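Local coordinates for Serine/threonine-protein kinase Tel1 (Chaetomium thermophilum, PDB 6SKY) that probably phosphorylates serine or threonine followed by glutamine to start checkpoint signalling at sites of DNA damage, using ATP, at residues K2277-K2282 against R2286-V2291; A2266-Y2271 against H2293-F2298; E2379-S2384 against D2392-R2397; A2210-W2215 against L2249-Y2254. All blocks are in the same frame, centred on the assembly; numbering follows the deposited sequence.

How the contacts relate
All four contacts lie in the FAT domain, an alpha solenoid, away from the nucleotide pocket and the magnesium site of the kinase. Contacts 1 and 2 join the same two helices, 2264-2279 and 2286-2303; contact 1 is nested inside the loop that contact 2 closes, with centres 13 Å apart. Contact 4 precedes them in the chain and meets both: CE1 of Tyr2271 lies 3.6 Å from CG2 of Ile2252, and Glu2278 packs on Leu2249. Contact 3 follows, reached from contact 2 through a probable hydrogen bond between His2293 and Asp2394 and through Ala2296 packed on Asn2380. Contacts 3 and 4, whose centres are 24 Å apart, do not touch.

Contact 1. Residues K2277-K2282 against R2286-V2291; sequences KELKGK and REAGQV
The backbones come nearest at Leu2279 and Ala2288, whose CA atoms are 6.7 Å apart, and a type I' turn from Leu2279 to Lys2282 begins there, with positive phi at both central residues, Lys2280 (61°) and Gly2281 (71°). Leu2279 supplies the apolar part. Its CG is anti to the carbonyl carbon (chi1 -83°), and the two methyls serve different partners. CD1 rests 3.7 Å from CB of Ala2288 and 4.0 Å from CB of Val2291, while CD2 slides past Glu2287, 4.0 Å from its CG. Helices 2264-2279 and 2286-2303, joined by a short loop, form a helical hairpin of the TPR-like FAT solenoid, and this packing lies at its closed end. Replacing Leu2279 with alanine would probably open a gap beside Ala2288 and Val2291 and deprive the aliphatic part of Glu2287 of its neighbour. On the exposed side the extended chain of Lys2282 crosses Glu2287 at about a right angle and sets NZ in a salt bridge to OE1; the modelled separation is improbably short and its exact value doubtful at 2.8 Å resolution. The other carboxylate oxygen, OE2, is hydrogen-bonded to OG of Ser2246, on helix 2245-2259, a residue that also touches Leu2279 and Val2291.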
# COMPACT_ATOMS: atom_id res chain seq x y z
N LYS A 2277 20.60 -6.21 -31.11
CA LYS A 2277 21.72 -6.89 -31.74
C LYS A 2277 21.71 -8.38 -31.43
O LYS A 2277 22.16 -9.19 -32.25
CB LYS A 2277 23.02 -6.24 -31.29
CG LYS A 2277 24.25 -6.77 -31.99
CD LYS A 2277 25.46 -5.92 -31.67
CE LYS A 2277 26.69 -6.43 -32.41
NZ LYS A 2277 27.91 -5.66 -32.07
N GLU A 2278 21.22 -8.77 -30.25
CA GLU A 2278 21.12 -10.18 -29.91
C GLU A 2278 20.05 -10.88 -30.74
O GLU A 2278 20.11 -12.09 -30.91
CB GLU A 2278 20.80 -10.37 -28.44
CG GLU A 2278 21.91 -10.00 -27.51
CD GLU A 2278 23.17 -10.77 -27.78
OE1 GLU A 2278 23.09 -12.00 -27.92
OE2 GLU A 2278 24.25 -10.14 -27.87
N LEU A 2279 19.06 -10.14 -31.22
CA LEU A 2279 18.06 -10.77 -32.08
C LEU A 2279 18.69 -11.43 -33.29
O LEU A 2279 18.21 -12.47 -33.75
CB LEU A 2279 17.02 -9.75 -32.52
CG LEU A 2279 15.91 -9.50 -31.51
CD1 LEU A 2279 14.85 -8.64 -32.11
CD2 LEU A 2279 15.33 -10.81 -31.07
N LYS A 2280 19.77 -10.85 -33.82
CA LYS A 2280 20.54 -11.42 -34.93
C LYS A 2280 19.68 -11.55 -36.19
O LYS A 2280 19.45 -12.63 -36.72
CB LYS A 2280 21.15 -12.77 -34.55
CG LYS A 2280 22.42 -12.65 -33.73
CD LYS A 2280 22.76 -13.96 -33.07
CE LYS A 2280 24.00 -13.82 -32.21
NZ LYS A 2280 24.44 -15.14 -31.68
N GLY A 2281 19.21 -10.40 -36.67
CA GLY A 2281 18.48 -10.32 -37.92
C GLY A 2281 17.10 -10.91 -37.92
O GLY A 2281 16.33 -10.62 -38.84
N LYS A 2282 16.74 -11.72 -36.93
CA LYS A 2282 15.40 -12.29 -36.88
C LYS A 2282 14.39 -11.21 -36.55
O LYS A 2282 14.51 -10.53 -35.52
CB LYS A 2282 15.38 -13.41 -35.85
CG LYS A 2282 14.06 -13.63 -35.17
CD LYS A 2282 14.23 -14.57 -34.00
CE LYS A 2282 13.13 -14.40 -32.97
NZ LYS A 2282 13.29 -15.37 -31.86
N ARG A 2286 7.61 -13.85 -31.17
CA ARG A 2286 7.26 -13.12 -29.97
C ARG A 2286 8.46 -12.52 -29.26
O ARG A 2286 8.33 -11.48 -28.61
CB ARG A 2286 6.51 -14.02 -28.99
CG ARG A 2286 5.09 -14.30 -29.42
CD ARG A 2286 4.21 -14.62 -28.23
NE ARG A 2286 2.85 -14.94 -28.65
CZ ARG A 2286 1.88 -15.26 -27.80
NH1 ARG A 2286 0.66 -15.54 -28.26
NH2 ARG A 2286 2.11 -15.30 -26.50
N GLU A 2287 9.63 -13.14 -29.39
CA GLU A 2287 10.84 -12.56 -28.83
C GLU A 2287 11.15 -11.22 -29.48
O GLU A 2287 11.35 -10.20 -28.80
CB GLU A 2287 11.99 -13.54 -29.01
CG GLU A 2287 13.32 -13.10 -28.45
CD GLU A 2287 14.44 -14.04 -28.84
OE1 GLU A 2287 14.21 -14.90 -29.71
OE2 GLU A 2287 15.55 -13.92 -28.28
N ALA A 2288 11.18 -11.20 -30.81
CA ALA A 2288 11.42 -9.95 -31.52
C ALA A 2288 10.30 -8.96 -31.28
O ALA A 2288 10.54 -7.75 -31.19
CB ALA A 2288 11.58 -10.22 -33.01
N GLY A 2289 9.06 -9.44 -31.19
CA GLY A 2289 7.97 -8.54 -30.89
C GLY A 2289 8.16 -7.83 -29.56
O GLY A 2289 7.96 -6.62 -29.47
N GLN A 2290 8.58 -8.57 -28.54
CA GLN A 2290 8.81 -7.96 -27.24
C GLN A 2290 9.95 -6.96 -27.29
O GLN A 2290 9.85 -5.86 -26.74
CB GLN A 2290 9.08 -9.05 -26.20
CG GLN A 2290 9.36 -8.54 -24.80
CD GLN A 2290 8.16 -7.89 -24.16
OE1 GLN A 2290 7.85 -6.73 -24.42
NE2 GLN A 2290 7.49 -8.63 -23.29
N VAL A 2291 11.04 -7.31 -27.97
CA VAL A 2291 12.18 -6.39 -28.06
C VAL A 2291 11.79 -5.10 -28.78
O VAL A 2291 12.12 -3.99 -28.34
CB VAL A 2291 13.37 -7.08 -28.74
CG1 VAL A 2291 14.50 -6.14 -28.91
CG2 VAL A 2291 13.80 -8.26 -27.94

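Contact 2. Residues A2266-Y2271 against H2293-F2298; sequences AIQKKY and HQFAVF
Gln2268 reaches across to both Phe2295 and Phe2298, bridging the two helices of an antiparallel helical hairpin in the FAT solenoid. The local axes of 2266-2271 and 2293-2298 run at 163° to each other and approach only to 11.9 Å, a wide spacing that is spanned by side chains. The backbone of the first helix widens into a pi-type turn at 2268-2271.

From the start of the glutamine side chain, CB lies 3.8 Å from CE2 of Phe2298. The next carbon, CG, is anti to the backbone N (chi1 179°), and it meets the other ring, 3.9 Å from CE1 of Phe2295. The chain stays extended and carries the amide past the outer ends of both rings: OE1 lies 4.0 Å from CE2 of Phe2298, with the amide plane turned 69° from that ring. The amide nitrogen NE2 has its polar partner in its own helix, a hydrogen bond to OE2 of Glu2273, which would limit rotation of the amide.

Ile2267 adds a looser apolar touch, its CG2 4.2 Å from CE1 of Phe2298. Leu2272, on the helix of Gln2268, is met by both phenylalanines, and Phe2373 of helix 2348-2387 touches Gln2268. At the far end of the glutamine, NE2 sits in the plane of the Phe2295 ring, at its edge, 4.0 Å from CZ.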
# COMPACT_ATOMS: atom_id res chain seq x y z
N ALA A 2266 22.06 5.78 -20.99
CA ALA A 2266 22.77 4.54 -20.73
C ALA A 2266 21.86 3.33 -20.84
O ALA A 2266 22.34 2.23 -21.13
CB ALA A 2266 23.41 4.57 -19.35
N ILE A 2267 20.56 3.50 -20.60
CA ILE A 2267 19.63 2.40 -20.78
C ILE A 2267 19.61 1.96 -22.24
O ILE A 2267 19.62 0.76 -22.54
CB ILE A 2267 18.22 2.79 -20.30
CG1 ILE A 2267 18.24 3.10 -18.82
CG2 ILE A 2267 17.25 1.68 -20.56
CD1 ILE A 2267 16.94 3.60 -18.31
N GLN A 2268 19.60 2.91 -23.16
CA GLN A 2268 19.58 2.56 -24.57
C GLN A 2268 20.92 1.98 -25.02
O GLN A 2268 20.96 1.15 -25.93
CB GLN A 2268 19.24 3.78 -25.41
CG GLN A 2268 19.22 3.51 -26.88
CD GLN A 2268 19.14 4.77 -27.68
OE1 GLN A 2268 18.79 5.82 -27.17
NE2 GLN A 2268 19.48 4.68 -28.96
N LYS A 2269 22.00 2.40 -24.40
CA LYS A 2269 23.33 1.96 -24.81
C LYS A 2269 23.68 0.59 -24.26
O LYS A 2269 24.40 -0.17 -24.91
CB LYS A 2269 24.35 3.00 -24.38
CG LYS A 2269 25.78 2.68 -24.71
CD LYS A 2269 26.69 3.66 -23.99
CE LYS A 2269 28.14 3.50 -24.40
NZ LYS A 2269 29.00 4.54 -23.78
N LYS A 2270 23.19 0.25 -23.07
CA LYS A 2270 23.57 -0.98 -22.40
C LYS A 2270 22.55 -2.10 -22.52
O LYS A 2270 22.93 -3.27 -22.40
CB LYS A 2270 23.80 -0.73 -20.91
CG LYS A 2270 24.94 0.20 -20.62
CD LYS A 2270 24.94 0.61 -19.18
CE LYS A 2270 25.12 -0.57 -18.28
NZ LYS A 2270 25.18 -0.16 -16.85
N TYR A 2271 21.29 -1.79 -22.75
CA TYR A 2271 20.29 -2.85 -22.65
C TYR A 2271 19.41 -2.98 -23.88
O TYR A 2271 19.02 -4.09 -24.22
CB TYR A 2271 19.41 -2.62 -21.43
CG TYR A 2271 20.19 -2.60 -20.15
CD1 TYR A 2271 20.94 -3.68 -19.77
CD2 TYR A 2271 20.18 -1.49 -19.33
CE1 TYR A 2271 21.66 -3.67 -18.62
CE2 TYR A 2271 20.89 -1.47 -18.18
CZ TYR A 2271 21.63 -2.56 -17.83
OH TYR A 2271 22.35 -2.55 -16.67
N HIS A 2293 8.74 -3.77 -29.30
CA HIS A 2293 7.80 -2.96 -28.54
C HIS A 2293 8.50 -2.25 -27.39
O HIS A 2293 8.22 -1.08 -27.12
CB HIS A 2293 6.67 -3.82 -28.01
CG HIS A 2293 5.65 -3.06 -27.24
ND1 HIS A 2293 4.72 -2.24 -27.83
CD2 HIS A 2293 5.42 -2.99 -25.91
CE1 HIS A 2293 3.96 -1.70 -26.91
NE2 HIS A 2293 4.37 -2.13 -25.73
N GLN A 2294 9.41 -2.94 -26.71
CA GLN A 2294 10.22 -2.31 -25.67
C GLN A 2294 10.91 -1.07 -26.19
O GLN A 2294 10.82 0.01 -25.60
CB GLN A 2294 11.25 -3.32 -25.18
CG GLN A 2294 11.88 -3.00 -23.87
CD GLN A 2294 10.90 -3.10 -22.75
OE1 GLN A 2294 10.26 -4.13 -22.58
NE2 GLN A 2294 10.75 -2.03 -22.00
N PHE A 2295 11.62 -1.20 -27.31
CA PHE A 2295 12.40 -0.09 -27.82
C PHE A 2295 11.50 1.05 -28.30
O PHE A 2295 11.82 2.22 -28.10
CB PHE A 2295 13.31 -0.57 -28.93
CG PHE A 2295 14.49 0.30 -29.15
CD1 PHE A 2295 14.83 1.26 -28.23
CD2 PHE A 2295 15.25 0.17 -30.27
CE1 PHE A 2295 15.91 2.07 -28.44
CE2 PHE A 2295 16.33 0.98 -30.48
CZ PHE A 2295 16.66 1.93 -29.57
N ALA A 2296 10.38 0.72 -28.95
CA ALA A 2296 9.48 1.76 -29.43
C ALA A 2296 8.86 2.54 -28.29
O ALA A 2296 8.78 3.77 -28.34
CB ALA A 2296 8.39 1.15 -30.30
N VAL A 2297 8.43 1.85 -27.24
CA VAL A 2297 7.85 2.54 -26.09
C VAL A 2297 8.89 3.40 -25.39
O VAL A 2297 8.60 4.51 -24.94
CB VAL A 2297 7.20 1.52 -25.14
CG1 VAL A 2297 6.81 2.18 -23.86
CG2 VAL A 2297 5.99 0.94 -25.80
N PHE A 2298 10.14 2.92 -25.30
CA PHE A 2298 11.21 3.73 -24.74
C PHE A 2298 11.40 5.02 -25.53
O PHE A 2298 11.42 6.11 -24.96
CB PHE A 2298 12.50 2.93 -24.70
CG PHE A 2298 13.70 3.73 -24.27
CD1 PHE A 2298 13.96 3.95 -22.94
CD2 PHE A 2298 14.56 4.25 -25.21
CE1 PHE A 2298 15.05 4.67 -22.56
CE2 PHE A 2298 15.65 4.97 -24.83
CZ PHE A 2298 15.89 5.18 -23.50

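Contact 3. Residues E2379-S2384 against D2392-R2397; sequences ENYLLS and DNDALR
Tyr2381 meets Asp2394 and Arg2397 where the chain turns from the long helix 2348-2387 into helix 2394-2404, a helix-loop-helix turn of the FAT solenoid. Tyr2381 and Asp2394 form the closest backbone pair, with CA atoms 6.4 Å apart, and the tyrosine ring reaches from the first helix to both residues of the second.

Asp2394 turns its carboxylate to the ring by a CG anti to the carbonyl carbon (chi1 -71°). Its OD1 comes to the ring edge, in the ring plane, at 3.4 Å from both CD1 and CE1, and the carboxylate and ring planes stand 86° apart. An oxygen so placed faces not the pi cloud but the C-H rim, whose slightly positive hydrogens probably suit a carboxylate better. The polar needs of this buried oxygen are met mainly by ND1 of His2293, through a hydrogen bond; OG of Ser2384 is a more distant neighbour, 3.5 Å from OD1.

Arg2397 approaches the other end of the tyrosine. Its CG is anti to the backbone N, and the bend at chi2 (49°) turns the chain beyond CG toward Asp2300; the phenolic OH lies near the guanidinium plane, at its edge but not in close contact, with ring and guanidinium almost perpendicular. Arg2397 NE forms a salt bridge with OD2 of Asp2300, and Tyr2381 OH makes a weak hydrogen bond with the same oxygen, so one carboxylate from helix 2286-2303 ties both groups. Across the contact the tyrosine meets the aliphatic part of Arg2397, whose CG lies 3.3 Å from OH and 3.6 Å from CZ of Tyr2381.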
# COMPACT_ATOMS: atom_id res chain seq x y z
N GLU A 2379 9.85 3.37 -36.65
CA GLU A 2379 10.34 2.13 -37.22
C GLU A 2379 10.06 0.94 -36.32
O GLU A 2379 9.64 -0.12 -36.80
CB GLU A 2379 11.83 2.25 -37.49
CG GLU A 2379 12.51 0.94 -37.75
CD GLU A 2379 13.99 1.11 -37.96
OE1 GLU A 2379 14.45 2.26 -38.03
OE2 GLU A 2379 14.70 0.09 -38.04
N ASN A 2380 10.27 1.09 -35.02
CA ASN A 2380 10.06 -0.05 -34.13
C ASN A 2380 8.59 -0.32 -33.87
O ASN A 2380 8.23 -1.47 -33.65
CB ASN A 2380 10.80 0.16 -32.83
CG ASN A 2380 12.29 0.05 -32.99
OD1 ASN A 2380 12.81 -0.96 -33.42
ND2 ASN A 2380 12.98 1.11 -32.64
N TYR A 2381 7.72 0.69 -33.91
CA TYR A 2381 6.28 0.40 -33.87
C TYR A 2381 5.87 -0.44 -35.07
O TYR A 2381 5.15 -1.44 -34.93
CB TYR A 2381 5.47 1.69 -33.84
CG TYR A 2381 5.19 2.18 -32.45
CD1 TYR A 2381 4.82 1.31 -31.46
CD2 TYR A 2381 5.31 3.51 -32.13
CE1 TYR A 2381 4.57 1.75 -30.20
CE2 TYR A 2381 5.06 3.96 -30.88
CZ TYR A 2381 4.69 3.08 -29.91
OH TYR A 2381 4.44 3.52 -28.64
N LEU A 2382 6.34 -0.07 -36.26
CA LEU A 2382 5.97 -0.83 -37.45
C LEU A 2382 6.55 -2.23 -37.42
O LEU A 2382 5.90 -3.18 -37.86
CB LEU A 2382 6.40 -0.09 -38.70
CG LEU A 2382 5.53 1.11 -39.02
CD1 LEU A 2382 6.03 1.76 -40.26
CD2 LEU A 2382 4.11 0.65 -39.20
N LEU A 2383 7.78 -2.39 -36.93
CA LEU A 2383 8.35 -3.73 -36.85
C LEU A 2383 7.64 -4.58 -35.81
O LEU A 2383 7.48 -5.78 -35.99
CB LEU A 2383 9.84 -3.65 -36.53
CG LEU A 2383 10.76 -3.16 -37.63
CD1 LEU A 2383 12.16 -3.09 -37.13
CD2 LEU A 2383 10.68 -4.06 -38.82
N SER A 2384 7.21 -3.97 -34.70
CA SER A 2384 6.52 -4.73 -33.67
C SER A 2384 5.13 -5.16 -34.12
O SER A 2384 4.66 -6.21 -33.70
CB SER A 2384 6.41 -3.90 -32.41
OG SER A 2384 5.21 -4.19 -31.73
N ASP A 2392 -1.14 -5.01 -30.14
CA ASP A 2392 -1.89 -4.56 -31.30
C ASP A 2392 -2.52 -3.20 -31.13
O ASP A 2392 -3.04 -2.66 -32.11
CB ASP A 2392 -2.98 -5.58 -31.67
CG ASP A 2392 -2.46 -6.68 -32.56
OD1 ASP A 2392 -1.28 -6.63 -32.93
OD2 ASP A 2392 -3.25 -7.59 -32.89
N ASN A 2393 -2.50 -2.63 -29.93
CA ASN A 2393 -2.84 -1.23 -29.79
C ASN A 2393 -1.68 -0.32 -30.14
O ASN A 2393 -1.79 0.89 -30.00
CB ASN A 2393 -3.32 -0.94 -28.37
CG ASN A 2393 -4.36 -1.92 -27.91
OD1 ASN A 2393 -5.49 -1.91 -28.38
ND2 ASN A 2393 -3.98 -2.79 -26.98
N ASP A 2394 -0.56 -0.90 -30.58
CA ASP A 2394 0.50 -0.13 -31.20
C ASP A 2394 0.10 0.42 -32.55
O ASP A 2394 0.78 1.30 -33.07
CB ASP A 2394 1.75 -1.00 -31.35
CG ASP A 2394 2.41 -1.29 -30.03
OD1 ASP A 2394 3.64 -1.52 -30.02
OD2 ASP A 2394 1.72 -1.27 -29.00
N ALA A 2395 -0.99 -0.08 -33.13
CA ALA A 2395 -1.48 0.48 -34.38
C ALA A 2395 -2.12 1.83 -34.14
O ALA A 2395 -1.91 2.77 -34.91
CB ALA A 2395 -2.47 -0.48 -35.03
N LEU A 2396 -2.87 1.97 -33.05
CA LEU A 2396 -3.48 3.24 -32.71
C LEU A 2396 -2.42 4.28 -32.34
O LEU A 2396 -2.51 5.44 -32.75
CB LEU A 2396 -4.45 3.03 -31.55
CG LEU A 2396 -5.66 3.93 -31.45
CD1 LEU A 2396 -6.34 4.00 -32.77
CD2 LEU A 2396 -6.59 3.34 -30.43
N ARG A 2397 -1.40 3.86 -31.60
CA ARG A 2397 -0.34 4.78 -31.22
C ARG A 2397 0.53 5.15 -32.42
O ARG A 2397 0.89 6.32 -32.58
CB ARG A 2397 0.50 4.16 -30.11
CG ARG A 2397 1.63 5.04 -29.64
CD ARG A 2397 1.17 6.45 -29.36
NE ARG A 2397 2.30 7.37 -29.30
CZ ARG A 2397 2.19 8.69 -29.37
NH1 ARG A 2397 3.27 9.45 -29.31
NH2 ARG A 2397 1.00 9.26 -29.51

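Contact 4. Residues A2210-W2215 against L2249-Y2254; sequences AANALW and LSKIGY
Asn2212 and Lys2251 make the direct touch between helices 2203-2217 and 2245-2259, whose backbones stay well apart: the CA atoms of this nearest pair are 10.2 Å from each other. Along the first segment, Ala2210 turns to Met2226 of helix 2220-2232. Ala2211 points its CB toward 2249-2254 without reaching it, and its carbonyl O takes a weak hydrogen bond with OG of Ser2223.

At Asn2212, CG is anti to the carbonyl carbon (chi1 -81°), which carries the amide toward the second helix. The lysine comes the other way with an extended chain that bends at its last torsion (chi4 67°). OD1 of Asn2212 consequently lies 3.2 Å from NZ of Lys2251 and equally 3.2 Å from its CE. The CE-NZ-OD1 angle of about 76° is far from tetrahedral, consistent with the weak hydrogen bond from NZ. A leucine in place of Asn2212 would probably take away this acceptor and leave the lysine end free to turn.

Further along, Leu2214 packs on Leu1939 of the second subunit. Trp2215 points back to the contact: its CZ2 comes to 4.5 Å from CE1 of Tyr2254, a loose approach, while the indole also touches Gln2255 and Val2258 on helix 2245-2259.

Helix 2220-2232 lies between the two in sequence and meets both, through Ala2210 and Trp2215 on one side and Ile2252 on the other. The next-but-one contact is slight here; successive helices packed in antiparallel pairs, each also meeting the helix beyond, are the build of TPR-like alpha solenoids such as this FAT domain.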
# COMPACT_ATOMS: atom_id res chain seq x y z
N ALA A 2210 13.28 -16.23 -9.24
CA ALA A 2210 13.52 -15.55 -7.97
C ALA A 2210 13.49 -14.04 -8.13
O ALA A 2210 12.94 -13.32 -7.29
CB ALA A 2210 14.85 -16.00 -7.38
N ALA A 2211 14.09 -13.53 -9.21
CA ALA A 2211 14.05 -12.10 -9.47
C ALA A 2211 12.63 -11.62 -9.71
O ALA A 2211 12.27 -10.51 -9.29
CB ALA A 2211 14.93 -11.76 -10.66
N ASN A 2212 11.81 -12.42 -10.37
CA ASN A 2212 10.41 -12.05 -10.57
C ASN A 2212 9.66 -11.96 -9.26
O ASN A 2212 8.85 -11.05 -9.05
CB ASN A 2212 9.73 -13.04 -11.50
CG ASN A 2212 10.01 -12.78 -12.93
OD1 ASN A 2212 10.17 -11.64 -13.34
ND2 ASN A 2212 10.06 -13.83 -13.73
N ALA A 2213 9.91 -12.90 -8.35
CA ALA A 2213 9.28 -12.84 -7.04
C ALA A 2213 9.69 -11.57 -6.30
O ALA A 2213 8.84 -10.87 -5.73
CB ALA A 2213 9.64 -14.08 -6.23
N LEU A 2214 10.99 -11.26 -6.29
CA LEU A 2214 11.46 -10.03 -5.67
C LEU A 2214 10.77 -8.80 -6.26
O LEU A 2214 10.27 -7.95 -5.53
CB LEU A 2214 12.97 -9.90 -5.81
CG LEU A 2214 13.80 -10.76 -4.87
CD1 LEU A 2214 15.27 -10.54 -5.12
CD2 LEU A 2214 13.45 -10.44 -3.46
N TRP A 2215 10.74 -8.70 -7.58
CA TRP A 2215 10.13 -7.55 -8.22
C TRP A 2215 8.66 -7.43 -7.86
O TRP A 2215 8.15 -6.32 -7.72
CB TRP A 2215 10.29 -7.62 -9.73
CG TRP A 2215 9.64 -6.49 -10.45
CD1 TRP A 2215 8.40 -6.47 -10.99
CD2 TRP A 2215 10.21 -5.21 -10.72
NE1 TRP A 2215 8.15 -5.27 -11.58
CE2 TRP A 2215 9.25 -4.47 -11.42
CE3 TRP A 2215 11.44 -4.61 -10.44
CZ2 TRP A 2215 9.48 -3.17 -11.84
CZ3 TRP A 2215 11.66 -3.33 -10.85
CH2 TRP A 2215 10.69 -2.62 -11.55
N LEU A 2249 17.94 -9.14 -21.52
CA LEU A 2249 18.42 -7.77 -21.63
C LEU A 2249 17.27 -6.78 -21.65
O LEU A 2249 17.36 -5.72 -21.02
CB LEU A 2249 19.27 -7.61 -22.88
CG LEU A 2249 20.71 -8.08 -22.75
CD1 LEU A 2249 21.43 -7.81 -24.02
CD2 LEU A 2249 21.38 -7.39 -21.61
N SER A 2250 16.19 -7.10 -22.35
CA SER A 2250 15.07 -6.17 -22.38
C SER A 2250 14.32 -6.14 -21.06
O SER A 2250 13.77 -5.10 -20.68
CB SER A 2250 14.14 -6.52 -23.53
OG SER A 2250 13.48 -7.74 -23.30
N LYS A 2251 14.32 -7.24 -20.32
CA LYS A 2251 13.76 -7.23 -18.97
C LYS A 2251 14.56 -6.33 -18.04
O LYS A 2251 13.99 -5.55 -17.28
CB LYS A 2251 13.70 -8.65 -18.44
CG LYS A 2251 12.82 -8.84 -17.25
CD LYS A 2251 12.90 -10.28 -16.83
CE LYS A 2251 11.90 -10.59 -15.76
NZ LYS A 2251 10.52 -10.50 -16.28
N ILE A 2252 15.89 -6.44 -18.09
CA ILE A 2252 16.73 -5.54 -17.30
C ILE A 2252 16.49 -4.10 -17.70
O ILE A 2252 16.40 -3.21 -16.85
CB ILE A 2252 18.22 -5.90 -17.44
CG1 ILE A 2252 18.49 -7.34 -17.04
CG2 ILE A 2252 19.03 -5.01 -16.56
CD1 ILE A 2252 19.89 -7.74 -17.29
N GLY A 2253 16.39 -3.83 -19.00
CA GLY A 2253 16.17 -2.46 -19.45
C GLY A 2253 14.86 -1.89 -18.97
O GLY A 2253 14.79 -0.74 -18.53
N TYR A 2254 13.79 -2.68 -19.03
CA TYR A 2254 12.50 -2.23 -18.54
C TYR A 2254 12.54 -1.94 -17.05
O TYR A 2254 12.05 -0.90 -16.59
CB TYR A 2254 11.43 -3.27 -18.85
CG TYR A 2254 10.17 -3.06 -18.09
CD1 TYR A 2254 9.88 -3.80 -16.97
CD2 TYR A 2254 9.27 -2.09 -18.48
CE1 TYR A 2254 8.74 -3.60 -16.27
CE2 TYR A 2254 8.12 -1.88 -17.78
CZ TYR A 2254 7.86 -2.64 -16.67
OH TYR A 2254 6.71 -2.44 -15.95